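Local structure of Serine/threonine-protein kinase Tel1 (Chaetomium thermophilum, 6SKY) at residues D2170-R2173 and Q2179-L2182. The protein probably acts as a serine/threonine kinase that senses DNA damage and switches on checkpoint signalling, using ATP to phosphorylate proteins at serine or threonine followed by glutamine. Sequence-based numbering, arbitrary orientation.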
loop_
_atom_site.group_PDB
_atom_site.type_symbol
_atom_site.label_atom_id
_atom_site.label_comp_id
_atom_site.label_asym_id
_atom_site.label_seq_id
_atom_site.Cartn_x
_atom_site.Cartn_y
_atom_site.Cartn_z
ATOM N N ASP A 2170 16.914 13.972 7.863
ATOM C CA ASP A 2170 17.580 13.140 6.855
ATOM C C ASP A 2170 17.710 11.695 7.327
ATOM O O ASP A 2170 17.360 10.747 6.602
ATOM C CB ASP A 2170 18.961 13.694 6.529
ATOM C CG ASP A 2170 18.931 15.141 6.147
ATOM O OD1 ASP A 2170 17.829 15.701 6.020
ATOM O OD2 ASP A 2170 20.015 15.732 5.981
ATOM N N ILE A 2171 18.230 11.507 8.543
ATOM C CA ILE A 2171 18.447 10.148 9.042
ATOM C C ILE A 2171 17.134 9.382 9.105
ATOM O O ILE A 2171 17.047 8.237 8.658
ATOM C CB ILE A 2171 19.142 10.171 10.411
ATOM C CG1 ILE A 2171 20.497 10.839 10.303
ATOM C CG2 ILE A 2171 19.332 8.779 10.904
ATOM C CD1 ILE A 2171 21.078 11.202 11.612
ATOM N N PHE A 2172 16.096 9.991 9.672
ATOM C CA PHE A 2172 14.808 9.319 9.781
ATOM C C PHE A 2172 14.196 9.048 8.424
ATOM O O PHE A 2172 13.409 8.112 8.280
ATOM C CB PHE A 2172 13.841 10.150 10.614
ATOM C CG PHE A 2172 14.065 10.045 12.080
ATOM C CD1 PHE A 2172 14.245 8.824 12.672
ATOM C CD2 PHE A 2172 14.108 11.172 12.864
ATOM C CE1 PHE A 2172 14.459 8.728 14.014
ATOM C CE2 PHE A 2172 14.322 11.081 14.202
ATOM C CZ PHE A 2172 14.499 9.859 14.780
ATOM N N ARG A 2173 14.507 9.868 7.426
ATOM C CA ARG A 2173 13.989 9.599 6.097
ATOM C C ARG A 2173 14.599 8.338 5.514
ATOM O O ARG A 2173 13.888 7.535 4.905
ATOM C CB ARG A 2173 14.238 10.787 5.180
ATOM C CG ARG A 2173 13.599 10.642 3.827
ATOM C CD ARG A 2173 13.372 11.982 3.168
ATOM N NE ARG A 2173 12.567 12.877 3.987
ATOM C CZ ARG A 2173 13.026 14.001 4.512
ATOM N NH1 ARG A 2173 12.235 14.768 5.246
ATOM N NH2 ARG A 2173 14.281 14.363 4.294
ATOM N N GLN A 2179 6.336 8.486 10.790
ATOM C CA GLN A 2179 5.814 9.253 11.906
ATOM C C GLN A 2179 6.880 10.143 12.522
ATOM O O GLN A 2179 6.568 11.229 13.008
ATOM C CB GLN A 2179 5.219 8.312 12.943
ATOM C CG GLN A 2179 4.419 9.008 14.014
ATOM C CD GLN A 2179 3.293 9.827 13.456
ATOM O OE1 GLN A 2179 3.062 10.956 13.871
ATOM N NE2 GLN A 2179 2.577 9.257 12.510
ATOM N N GLU A 2180 8.142 9.734 12.476
ATOM C CA GLU A 2180 9.187 10.558 13.058
ATOM C C GLU A 2180 9.510 11.761 12.192
ATOM O O GLU A 2180 9.776 12.844 12.717
ATOM C CB GLU A 2180 10.434 9.725 13.305
ATOM C CG GLU A 2180 10.266 8.690 14.378
ATOM C CD GLU A 2180 9.807 9.283 15.694
ATOM O OE1 GLU A 2180 10.160 10.443 15.993
ATOM O OE2 GLU A 2180 9.087 8.590 16.440
ATOM N N THR A 2181 9.482 11.609 10.870
ATOM C CA THR A 2181 9.645 12.774 10.008
ATOM C C THR A 2181 8.466 13.721 10.148
ATOM O O THR A 2181 8.640 14.941 10.116
ATOM C CB THR A 2181 9.804 12.353 8.554
ATOM O OG1 THR A 2181 8.615 11.691 8.120
ATOM C CG2 THR A 2181 10.965 11.427 8.397
ATOM N N LEU A 2182 7.264 13.179 10.317
ATOM C CA LEU A 2182 6.094 14.018 10.548
ATOM C C LEU A 2182 6.226 14.804 11.845
ATOM O O LEU A 2182 5.997 16.018 11.876
ATOM C CB LEU A 2182 4.852 13.140 10.569
ATOM C CG LEU A 2182 3.519 13.707 10.134
ATOM C CD1 LEU A 2182 3.711 14.532 8.902
ATOM C CD2 LEU A 2182 2.620 12.559 9.847
#
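The CB of E2180 sits almost squarely over one face of the F2172 ring, 3.9 Å from the ring centroid and 11° off its normal. This is a CH-pi contact made by the aliphatic root of an acidic side chain. The chain of E2180 then bends at chi2, and its carboxylate plane ends up turned 45° from the ring plane instead of stacking on it. Beside this pair T2181 works through its methyl group: CG2 lies 3.8 Å from CB of F2172 and 4.0 Å from the backbone N of R2173, resting against the facing helix where the CA atoms of F2172 and T2181 are 6.2 Å apart.

The threonine torsion explains that division of labour. With chi1 at 63°, CG2 stands anti to the carbonyl carbon, while OG1 is left to hydrogen-bond to the backbone O of R2178 in its own helix. The side chain of R2173 makes no close contact with T2181 and carries its charge past it, NH1 forming a salt bridge with E2209 on helix 2203-2217. F2172 also touches L2131 of helix 2124-2143, and E2180 packs on Y2124 at the start of that helix.

The whole is a helical hairpin, helices 2154-2174 and 2178-2189 joined by a short turn, within the alpha-solenoid FAT region and far from the nucleotide site; beyond it, Q2179 packs on A1957 and L2182 on F1958, both of the second subunit. Between these two segments cohesion is thus dispersive, carried by a ring face, a methylene and a methyl, while T2181 OG1 and R2173 NH1 find their partners outside the interface.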